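PDB 5FX8: manganese lipoxygenase, which oxygenates linoleic and alpha-linolenic acids at a manganese centre to 11S- and 13R-hydroperoxy fatty acids, the 11S product of linoleate being converted further to the 13R one. Local coordinates for residues A[584-587]-A[588-591]; A[480-483]-A[484-488]; A[164-167]-A[168-171]. All blocks are in the same frame, centred on the assembly; numbering follows the deposited sequence.

Contact 1: A[584-587]-A[588-591]. With NAG (2-acetamido-2-deoxy-beta-D-glucopyranose), chain D.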
loop_
_atom_site.group_PDB
_atom_site.type_symbol
_atom_site.label_atom_id
_atom_site.label_comp_id
_atom_site.label_asym_id
_atom_site.label_seq_id
_atom_site.Cartn_x
_atom_site.Cartn_y
_atom_site.Cartn_z
ATOM N N ARG A 584 -1.685 18.972 -2.930
ATOM C CA ARG A 584 -2.067 19.740 -4.108
ATOM C C ARG A 584 -0.890 19.925 -5.063
ATOM O O ARG A 584 -1.063 19.798 -6.279
ATOM C CB ARG A 584 -2.669 21.074 -3.699
ATOM C CG ARG A 584 -4.049 20.910 -3.134
ATOM C CD ARG A 584 -4.715 22.223 -2.872
ATOM N NE ARG A 584 -4.041 23.012 -1.852
ATOM C CZ ARG A 584 -4.209 22.877 -0.544
ATOM N NH1 ARG A 584 -5.035 21.963 -0.037
ATOM N NH2 ARG A 584 -3.536 23.658 0.271
ATOM N N GLU A 585 0.319 20.189 -4.549
ATOM C CA GLU A 585 1.472 20.289 -5.448
ATOM C C GLU A 585 1.691 18.991 -6.217
ATOM O O GLU A 585 1.987 19.018 -7.412
ATOM C CB GLU A 585 2.755 20.646 -4.692
ATOM C CG GLU A 585 2.789 22.013 -4.054
ATOM C CD GLU A 585 3.958 22.187 -3.083
ATOM O OE1 GLU A 585 4.802 21.267 -2.978
ATOM O OE2 GLU A 585 4.033 23.253 -2.424
ATOM N N ILE A 586 1.572 17.842 -5.557
ATOM C CA ILE A 586 1.912 16.600 -6.242
ATOM C C ILE A 586 0.819 16.210 -7.226
ATOM O O ILE A 586 1.099 15.880 -8.379
ATOM C CB ILE A 586 2.208 15.481 -5.231
ATOM C CG1 ILE A 586 3.459 15.844 -4.442
ATOM C CG2 ILE A 586 2.387 14.139 -5.956
ATOM C CD1 ILE A 586 3.770 14.903 -3.378
ATOM N N ALA A 587 -0.444 16.250 -6.799
ATOM C CA ALA A 587 -1.532 15.918 -7.715
ATOM C C ALA A 587 -1.616 16.883 -8.892
ATOM O O ALA A 587 -2.125 16.517 -9.956
ATOM C CB ALA A 587 -2.868 15.896 -6.989
ATOM N N GLY A 588 -1.153 18.108 -8.737
ATOM C CA GLY A 588 -1.224 18.936 -9.914
ATOM C C GLY A 588 -0.134 18.730 -10.940
ATOM O O GLY A 588 -0.072 19.492 -11.902
ATOM N N ARG A 589 0.718 17.723 -10.783
ATOM C CA ARG A 589 1.903 17.592 -11.624
ATOM C C ARG A 589 1.555 17.221 -13.058
ATOM O O ARG A 589 0.628 16.457 -13.318
ATOM C CB ARG A 589 2.828 16.535 -11.063
ATOM C CG ARG A 589 4.059 17.080 -10.465
ATOM C CD ARG A 589 4.821 16.020 -9.723
ATOM N NE ARG A 589 5.422 16.630 -8.554
ATOM C CZ ARG A 589 5.952 16.002 -7.525
ATOM N NH1 ARG A 589 5.985 14.678 -7.458
ATOM N NH2 ARG A 589 6.448 16.722 -6.547
ATOM N N GLY A 590 2.341 17.725 -13.989
ATOM C CA GLY A 590 2.098 17.474 -15.387
ATOM C C GLY A 590 3.360 17.824 -16.127
ATOM O O GLY A 590 4.364 18.134 -15.497
ATOM N N PHE A 591 3.330 17.798 -17.444
ATOM C CA PHE A 591 4.548 17.930 -18.217
ATOM C C PHE A 591 4.767 19.371 -18.632
ATOM O O PHE A 591 3.813 20.090 -18.912
ATOM C CB PHE A 591 4.478 17.044 -19.451
ATOM C CG PHE A 591 4.421 15.596 -19.145
ATOM C CD1 PHE A 591 5.569 14.905 -18.826
ATOM C CD2 PHE A 591 3.222 14.912 -19.198
ATOM C CE1 PHE A 591 5.523 13.572 -18.562
ATOM C CE2 PHE A 591 3.170 13.576 -18.937
ATOM C CZ PHE A 591 4.324 12.901 -18.622
HETATM C C1 NAG D . 6.194 11.780 -22.164
HETATM C C2 NAG D . 6.750 12.742 -23.238
HETATM C C3 NAG D . 5.852 13.967 -23.394
HETATM C C4 NAG D . 4.393 13.564 -23.541
HETATM C C5 NAG D . 4.013 12.636 -22.404
HETATM C C6 NAG D . 2.580 12.177 -22.466
HETATM C C7 NAG D . 9.175 12.774 -23.616
HETATM C C8 NAG D . 10.487 13.315 -23.145
HETATM N N2 NAG D . 8.104 13.155 -22.918
HETATM O O3 NAG D . 6.267 14.694 -24.545
HETATM O O4 NAG D . 3.558 14.716 -23.515
HETATM O O5 NAG D . 4.842 11.470 -22.454
HETATM O O6 NAG D . 2.445 11.054 -23.317
HETATM O O7 NAG D . 9.091 12.021 -24.570
#
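The C-terminal end of helix 566-587 closes here, with R584 and I586 giving their carbonyls to the amides of G588 and R589. G588 N reaches R584 O at 3.0 Å, the last bond of helical i+4 spacing in this stretch. R589 N then takes I586 O at 3.1 Å, an i+3 bond that turns the chain out of the helix. G588 is the first residue to leave helical angles, and glycine, with its flexible backbone, is common where a helix ends. The side chains of I586 and R589 extend alongside each other in the same direction. I586 CG1 lies 3.6 Å above the guanidinium plane of R589, offset toward its rim, and CG2 is 3.9 Å from R589 NH1. An arginine fits because its flat group can rest on a buried isoleucine while NH1 forms a salt bridge with D400 and a hydrogen bond to W604 O. Farther along, F591 offers a ring face to the glycan near N157, its CE2 lying 3.7 Å from NAG C5. The helix end thus sits at the surface, joined through R589 to helix 396-420, with I586 packed on the loop at T605 and N608.

Contact 2: A[480-483]-A[484-488]. With MN (manganese (II) ion), chain I.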
loop_
_atom_site.group_PDB
_atom_site.type_symbol
_atom_site.label_atom_id
_atom_site.label_comp_id
_atom_site.label_asym_id
_atom_site.label_seq_id
_atom_site.Cartn_x
_atom_site.Cartn_y
_atom_site.Cartn_z
ATOM N N VAL A 480 7.102 4.359 -1.373
ATOM C CA VAL A 480 7.911 4.507 -2.560
ATOM C C VAL A 480 8.309 3.135 -3.086
ATOM O O VAL A 480 8.395 2.922 -4.296
ATOM C CB VAL A 480 9.128 5.397 -2.231
ATOM C CG1 VAL A 480 10.091 5.479 -3.387
ATOM C CG2 VAL A 480 8.685 6.771 -1.837
ATOM N N MET A 481 8.545 2.179 -2.193
ATOM C CA MET A 481 9.013 0.868 -2.615
ATOM C C MET A 481 7.871 -0.096 -2.905
ATOM O O MET A 481 7.959 -0.885 -3.836
ATOM C CB MET A 481 9.922 0.263 -1.544
ATOM C CG MET A 481 11.185 1.022 -1.268
ATOM S SD MET A 481 12.344 0.909 -2.620
ATOM C CE MET A 481 13.655 -0.011 -1.825
ATOM N N ASN A 482 6.802 -0.032 -2.128
ATOM C CA ASN A 482 5.725 -0.997 -2.102
ATOM C C ASN A 482 4.445 -0.210 -2.262
ATOM O O ASN A 482 4.444 0.794 -2.973
ATOM C CB ASN A 482 5.745 -1.769 -0.791
ATOM C CG ASN A 482 4.901 -2.997 -0.831
ATOM O OD1 ASN A 482 4.176 -3.294 0.117
ATOM N ND2 ASN A 482 4.971 -3.722 -1.935
ATOM N N GLN A 483 3.373 -0.626 -1.599
ATOM C CA GLN A 483 2.071 0.045 -1.655
ATOM C C GLN A 483 1.668 0.176 -3.125
ATOM O O GLN A 483 1.689 -0.834 -3.841
ATOM C CB GLN A 483 2.150 1.351 -0.849
ATOM C CG GLN A 483 0.804 1.912 -0.379
ATOM C CD GLN A 483 0.012 1.029 0.602
ATOM O OE1 GLN A 483 0.514 0.579 1.625
ATOM N NE2 GLN A 483 -1.241 0.832 0.303
ATOM N N GLY A 484 1.293 1.357 -3.614
ATOM C CA GLY A 484 0.862 1.497 -4.988
ATOM C C GLY A 484 1.959 1.730 -5.974
ATOM O O GLY A 484 1.717 1.850 -7.176
ATOM N N SER A 485 3.181 1.766 -5.511
ATOM C CA SER A 485 4.286 2.087 -6.407
ATOM C C SER A 485 4.602 1.003 -7.434
ATOM O O SER A 485 4.845 1.334 -8.583
ATOM C CB SER A 485 5.523 2.418 -5.597
ATOM O OG SER A 485 5.393 3.736 -5.162
ATOM N N PRO A 486 4.649 -0.279 -7.085
ATOM C CA PRO A 486 4.829 -1.279 -8.146
ATOM C C PRO A 486 3.761 -1.218 -9.246
ATOM O O PRO A 486 4.111 -1.248 -10.426
ATOM C CB PRO A 486 4.812 -2.598 -7.360
ATOM C CG PRO A 486 5.332 -2.185 -5.997
ATOM C CD PRO A 486 4.774 -0.863 -5.741
ATOM N N VAL A 487 2.475 -1.095 -8.910
ATOM C CA VAL A 487 1.473 -1.046 -9.963
ATOM C C VAL A 487 1.550 0.255 -10.765
ATOM O O VAL A 487 1.288 0.247 -11.967
ATOM C CB VAL A 487 0.059 -1.287 -9.384
ATOM C CG1 VAL A 487 -0.467 -0.079 -8.672
ATOM C CG2 VAL A 487 -0.914 -1.700 -10.470
ATOM N N LYS A 488 1.914 1.383 -10.145
ATOM C CA LYS A 488 1.955 2.659 -10.875
ATOM C C LYS A 488 3.292 2.957 -11.564
ATOM O O LYS A 488 3.298 3.607 -12.606
ATOM C CB LYS A 488 1.609 3.818 -9.937
ATOM C CG LYS A 488 0.191 3.799 -9.467
ATOM C CD LYS A 488 -0.123 4.974 -8.576
ATOM C CE LYS A 488 0.532 4.830 -7.216
ATOM N NZ LYS A 488 0.246 5.887 -6.170
HETATM MN MN MN I . 4.982 -3.498 2.387
HETATM O O HOH W 1 1.636 -1.721 -6.178
HETATM O O HOH W 2 4.817 -5.850 1.801
#
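N482 and S485 close a type II' beta turn between the end of helix 460-481 and the start of helix 485-490, in the catalytic core of the lipoxygenase fold. S485 N donates to N482 O at 3.0 Å with an N-H...O angle of 154°. Followed outward, the side chain of N482 leaves the turn for the metal. CB stands 3.7 Å from the manganese ion; with CG anti to the backbone N (chi1 -165°), the amide carbon is carried closer, and OD1 completes the approach as a ligand at 2.4 Å. The other amide atom, ND2, makes a weak hydrogen bond to Q287 OE1, which would help settle which end of the amide faces the metal. H290, H294, H478, the C-terminal V618 and a water complete the coordination. Asparagine suits this place because it gives a neutral oxygen ligand and an N-H donor from one short group.

Just past the turn, the ring of P486 lies against the carbonyls at the end of helix 460-481, CD 3.2 Å from N482 O and CG 3.6 Å from M481 O. A proline is well placed in the first turn of a helix, where a backbone N-H is not needed. Q483 turns its amide toward the C terminus, OE1 bonding with S617 OG next to the metal ligand V618, which probably helps to position the C-terminal end. Across the step into the next helix, one water gives a hydrogen to Q483 O at 2.5 Å and accepts from V487 N at 2.9 Å.

Contact 3: A[164-167]-A[168-171]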
loop_
_atom_site.group_PDB
_atom_site.type_symbol
_atom_site.label_atom_id
_atom_site.label_comp_id
_atom_site.label_asym_id
_atom_site.label_seq_id
_atom_site.Cartn_x
_atom_site.Cartn_y
_atom_site.Cartn_z
ATOM N N PHE A 164 14.642 5.797 -18.131
ATOM C CA PHE A 164 15.216 4.615 -17.509
ATOM C C PHE A 164 16.239 4.989 -16.452
ATOM O O PHE A 164 16.372 4.302 -15.435
ATOM C CB PHE A 164 15.865 3.711 -18.549
ATOM C CG PHE A 164 16.623 2.584 -17.946
ATOM C CD1 PHE A 164 15.952 1.513 -17.373
ATOM C CD2 PHE A 164 18.000 2.610 -17.906
ATOM C CE1 PHE A 164 16.645 0.480 -16.790
ATOM C CE2 PHE A 164 18.697 1.591 -17.333
ATOM C CZ PHE A 164 18.023 0.517 -16.777
ATOM N N SER A 165 16.995 6.050 -16.681
ATOM C CA SER A 165 17.959 6.464 -15.676
ATOM C C SER A 165 17.277 7.200 -14.522
ATOM O O SER A 165 17.585 6.953 -13.353
ATOM C CB SER A 165 19.029 7.324 -16.327
ATOM O OG SER A 165 18.397 8.397 -16.978
ATOM N N MET A 166 16.325 8.074 -14.823
ATOM C CA MET A 166 15.692 8.843 -13.758
ATOM C C MET A 166 14.897 7.988 -12.768
ATOM O O MET A 166 14.689 8.427 -11.640
ATOM C CB MET A 166 14.789 9.909 -14.354
ATOM C CG MET A 166 15.539 11.077 -14.900
ATOM S SD MET A 166 16.773 11.636 -13.748
ATOM C CE MET A 166 15.811 12.864 -12.900
ATOM N N GLU A 167 14.446 6.789 -13.150
ATOM C CA GLU A 167 13.789 5.914 -12.192
ATOM C C GLU A 167 14.654 5.645 -10.964
ATOM O O GLU A 167 14.118 5.444 -9.871
ATOM C CB GLU A 167 13.407 4.596 -12.863
ATOM C CG GLU A 167 12.076 4.611 -13.598
ATOM C CD GLU A 167 11.848 3.387 -14.489
ATOM O OE1 GLU A 167 12.600 2.405 -14.400
ATOM O OE2 GLU A 167 10.920 3.413 -15.317
ATOM N N ARG A 168 15.980 5.627 -11.118
ATOM C CA ARG A 168 16.879 5.402 -9.997
ATOM C C ARG A 168 16.942 6.584 -9.048
ATOM O O ARG A 168 17.602 6.485 -8.021
ATOM C CB ARG A 168 18.300 5.091 -10.470
ATOM C CG ARG A 168 18.420 4.164 -11.647
ATOM C CD ARG A 168 17.569 2.950 -11.491
ATOM N NE ARG A 168 16.745 2.727 -12.660
ATOM C CZ ARG A 168 15.679 1.956 -12.664
ATOM N NH1 ARG A 168 15.322 1.357 -11.562
ATOM N NH2 ARG A 168 14.982 1.786 -13.764
ATOM N N LEU A 169 16.322 7.708 -9.383
ATOM C CA LEU A 169 16.223 8.860 -8.500
ATOM C C LEU A 169 14.769 9.138 -8.114
ATOM O O LEU A 169 14.464 10.206 -7.592
ATOM C CB LEU A 169 16.867 10.094 -9.140
ATOM C CG LEU A 169 18.376 9.995 -9.423
ATOM C CD1 LEU A 169 18.862 11.058 -10.373
ATOM C CD2 LEU A 169 19.223 10.065 -8.175
ATOM N N SER A 170 13.864 8.195 -8.351
ATOM C CA SER A 170 12.465 8.427 -8.024
ATOM C C SER A 170 11.752 7.143 -7.611
ATOM O O SER A 170 11.551 6.910 -6.423
ATOM C CB SER A 170 11.760 9.078 -9.203
ATOM O OG SER A 170 11.925 8.317 -10.360
ATOM N N SER A 171 11.373 6.308 -8.582
ATOM C CA SER A 171 10.647 5.069 -8.297
ATOM C C SER A 171 11.357 4.190 -7.282
ATOM O O SER A 171 10.722 3.644 -6.384
ATOM C CB SER A 171 10.467 4.290 -9.572
ATOM O OG SER A 171 9.857 5.125 -10.484
#
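The guanidinium of R168 has E167 CB 3.3 Å above one face, offset toward the rim, and F164 O at its edge, near its plane. R168 NE donates to that oxygen at 3.2 Å, nearly along the C=O axis, while NH2 adds a weak bond. The F164 ring is turned 53° from the guanidinium and makes an off-centre cation-pi contact, R168 CZ lying 5.0 Å from the ring centroid. The arginine can curl back this far because its chain is bent at chi2 and chi3. NH2 also forms a salt bridge with E167 OE1, the carboxylate standing steeply to the guanidinium. This buried charge is shared further, since R168 NH1 pairs with D282 and E167 OE1 is bonded to H496. Along the backbone, R168 N, L169 N and S170 N reach the carbonyl oxygens of S165, M166 and E167 in turn. S170 OG, 3.0 Å from M166 O, and L169 N grip that oxygen from opposite faces; serine suits the place, since its short hydroxyl can turn back to the carbonyl four residues earlier. Three successive i+3 bonds, of the 3-10 kind, are common where a helix runs out, here helix 161-166, packed between strand 246-253 and helix 268-305.

Overall arrangement
From the N terminus, contact 3 comes first, closing the exit of helix 161-166 before strand 177-178. Contact 2 follows, turning the chain from helix 460-481 into helix 485-490 beside the manganese, and contact 1 ends helix 566-587 on the run to the C-terminal metal ligand. Each is a local turn; the three stand in series, none nesting in or crossing another. Contacts 2 and 3 touch, V480 CG1 lying 3.6 Å from S171 O, so the loop after 161-166 packs against the helix bearing a metal ligand. Contact 1 lies at the surface, its centre about 18 Å from that of either other contact, and touches neither.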